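Local coordinates for EtuB protein (Clostridium kluyveri DSM 555, PDB 3IO0) that is a trimeric shell protein of a bacterial microcompartment probably serving ethanol utilisation, each chain carrying two BMC domains, at residues Gln125-Ala130 / Gln144-Met149. Residues are numbered along the deposited sequence; the frame is centred on the assembly and turned at random.
Sequences QYTARA and QAFGIM
The Tyr126 ring meets Phe146 O and Ala145 CB obliquely, its CD1 3.6 Å from Phe146 O and its CE1 4.0 Å from Ala145 CB, while the backbone N of Ala128 lies over one face, 3.9 Å above the ring plane and offset toward the rim. On the other side of the sheet, the edge of the Phe146 ring receives Thr127 CG2 close to its plane, and Ala130 CB comes in obliquely. Both ring stems stand anti to the backbone N (chi1 170° for Tyr126, -168° for Phe146), but from opposite faces of the sheet: Tyr126 packs on Ser197, Val200 and Leu204 of helix 197-217, whereas Phe146 meets the ring of Phe134. Thr127 CG2 lies 3.4 Å from Phe146 CB, and Ala130 CB reaches the same Phe146 CB at 3.7 Å, so two methyl groups pack against this carbon. With Thr127 OG1 anti to N, the methyl is the branch turned onto Phe146, and the hydroxyl accepts a weak bond from Arg129 N.

The strands run antiparallel. Gln125 with Ile148 and Thr127 with Phe146 form hydrogen-bonded pairs, each closed by two backbone bonds; Gln125 N gives one of 2.9 Å to Ile148 O. Between them, Tyr126 and Gly147 make a non-hydrogen-bonded pair, with Gly147 CA 3.4 Å from Gln125 O in a CA-H...O contact. Beyond the strand end, one further backbone bond, Ala130 N to Gln144 O at 2.9 Å and nearly straight at 170°, ties the two loop ends together. The Gln125 side chain leads away from 144-149, its NE2 hydrogen-bonded to Tyr110 O and Glu123 OE2.

The two hydrogen-bonded pairs thus use inward-facing N-H and C=O groups, while Gly147 and Met149 bond strand 189-195 on the far side. Apolar carbon lies on both faces, as expected of interior strands of the sheet in a BMC domain: one face receives helix 197-217, while Gln125 and Thr127 on the other touch helix 50-61, linking the tandem domains.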
loop_
_atom_site.group_PDB
_atom_site.type_symbol
_atom_site.label_atom_id
_atom_site.label_comp_id
_atom_site.label_asym_id
_atom_site.label_seq_id
_atom_site.Cartn_x
_atom_site.Cartn_y
_atom_site.Cartn_z
ATOM N N GLN A 125 -5.331 17.081 14.233
ATOM C CA GLN A 125 -6.749 17.417 14.219
ATOM C C GLN A 125 -7.305 17.448 15.627
ATOM O O GLN A 125 -6.808 16.752 16.516
ATOM C CB GLN A 125 -7.546 16.402 13.395
ATOM C CG GLN A 125 -7.243 16.388 11.891
ATOM C CD GLN A 125 -7.672 17.656 11.159
ATOM O OE1 GLN A 125 -8.295 18.559 11.738
ATOM N NE2 GLN A 125 -7.342 17.722 9.871
ATOM N N TYR A 126 -8.354 18.245 15.817
ATOM C CA TYR A 126 -9.003 18.391 17.118
ATOM C C TYR A 126 -10.518 18.426 16.975
ATOM O O TYR A 126 -11.034 18.960 15.994
ATOM C CB TYR A 126 -8.525 19.671 17.813
ATOM C CG TYR A 126 -9.323 20.028 19.053
ATOM C CD1 TYR A 126 -9.175 19.300 20.230
ATOM C CD2 TYR A 126 -10.234 21.090 19.045
ATOM C CE1 TYR A 126 -9.912 19.612 21.362
ATOM C CE2 TYR A 126 -10.973 21.406 20.176
ATOM C CZ TYR A 126 -10.803 20.661 21.330
ATOM O OH TYR A 126 -11.516 20.956 22.466
ATOM N N THR A 127 -11.215 17.850 17.951
ATOM C CA THR A 127 -12.663 18.004 18.093
ATOM C C THR A 127 -12.975 18.123 19.583
ATOM O O THR A 127 -12.245 17.567 20.415
ATOM C CB THR A 127 -13.437 16.815 17.484
ATOM O OG1 THR A 127 -14.803 16.827 17.918
ATOM C CG2 THR A 127 -12.812 15.499 17.886
ATOM N N ALA A 128 -14.040 18.852 19.918
ATOM C CA ALA A 128 -14.443 19.024 21.312
ATOM C C ALA A 128 -15.494 17.997 21.774
ATOM O O ALA A 128 -15.605 17.723 22.969
ATOM C CB ALA A 128 -14.916 20.435 21.547
ATOM N N ARG A 129 -16.276 17.458 20.838
ATOM C CA ARG A 129 -17.149 16.308 21.099
ATOM C C ARG A 129 -16.871 15.322 20.003
ATOM O O ARG A 129 -17.313 15.523 18.865
ATOM C CB ARG A 129 -18.656 16.626 21.030
ATOM C CG ARG A 129 -19.195 17.629 22.039
ATOM C CD ARG A 129 -20.343 17.058 22.899
ATOM N NE ARG A 129 -21.393 16.328 22.171
ATOM C CZ ARG A 129 -22.376 15.656 22.778
ATOM N NH1 ARG A 129 -22.437 15.609 24.101
ATOM N NH2 ARG A 129 -23.301 15.017 22.077
ATOM N N ALA A 130 -16.136 14.262 20.307
ATOM C CA ALA A 130 -16.011 13.198 19.341
ATOM C C ALA A 130 -17.361 12.495 19.308
ATOM O O ALA A 130 -17.961 12.277 20.359
ATOM C CB ALA A 130 -14.921 12.255 19.737
ATOM N N GLN A 144 -16.359 13.236 24.460
ATOM C CA GLN A 144 -15.170 13.864 25.018
ATOM C C GLN A 144 -14.352 14.542 23.934
ATOM O O GLN A 144 -14.512 14.223 22.763
ATOM C CB GLN A 144 -14.332 12.803 25.738
ATOM C CG GLN A 144 -15.079 12.116 26.891
ATOM C CD GLN A 144 -15.812 13.124 27.757
ATOM O OE1 GLN A 144 -17.039 13.112 27.823
ATOM N NE2 GLN A 144 -15.063 14.037 28.388
ATOM N N ALA A 145 -13.484 15.478 24.315
ATOM C CA ALA A 145 -12.554 16.091 23.362
ATOM C C ALA A 145 -11.637 15.005 22.796
ATOM O O ALA A 145 -11.399 13.980 23.448
ATOM C CB ALA A 145 -11.740 17.182 24.023
ATOM N N PHE A 146 -11.118 15.224 21.592
ATOM C CA PHE A 146 -10.379 14.180 20.892
ATOM C C PHE A 146 -9.305 14.777 19.998
ATOM O O PHE A 146 -9.539 15.800 19.347
ATOM C CB PHE A 146 -11.360 13.341 20.070
ATOM C CG PHE A 146 -10.783 12.075 19.524
ATOM C CD1 PHE A 146 -10.351 11.068 20.371
ATOM C CD2 PHE A 146 -10.705 11.874 18.152
ATOM C CE1 PHE A 146 -9.825 9.891 19.862
ATOM C CE2 PHE A 146 -10.178 10.695 17.622
ATOM C CZ PHE A 146 -9.741 9.703 18.479
ATOM N N GLY A 147 -8.135 14.141 19.968
ATOM C CA GLY A 147 -7.035 14.591 19.114
ATOM C C GLY A 147 -6.483 13.510 18.197
ATOM O O GLY A 147 -6.441 12.333 18.582
ATOM N N ILE A 148 -6.061 13.903 16.990
ATOM C CA ILE A 148 -5.430 12.976 16.048
ATOM C C ILE A 148 -4.091 13.506 15.522
ATOM O O ILE A 148 -3.998 14.641 15.051
ATOM C CB ILE A 148 -6.354 12.642 14.870
ATOM C CG1 ILE A 148 -7.667 12.051 15.377
ATOM C CG2 ILE A 148 -5.664 11.685 13.886
ATOM C CD1 ILE A 148 -8.750 12.049 14.344
ATOM N N MET A 149 -3.064 12.666 15.594
ATOM C CA MET A 149 -1.702 13.045 15.261
ATOM C C MET A 149 -1.121 12.038 14.313
ATOM O O MET A 149 -1.290 10.832 14.517
ATOM C CB MET A 149 -0.835 12.923 16.500
ATOM C CG MET A 149 -0.668 14.151 17.308
ATOM S SD MET A 149 -0.280 13.590 18.963
ATOM C CE MET A 149 -1.942 13.423 19.588
#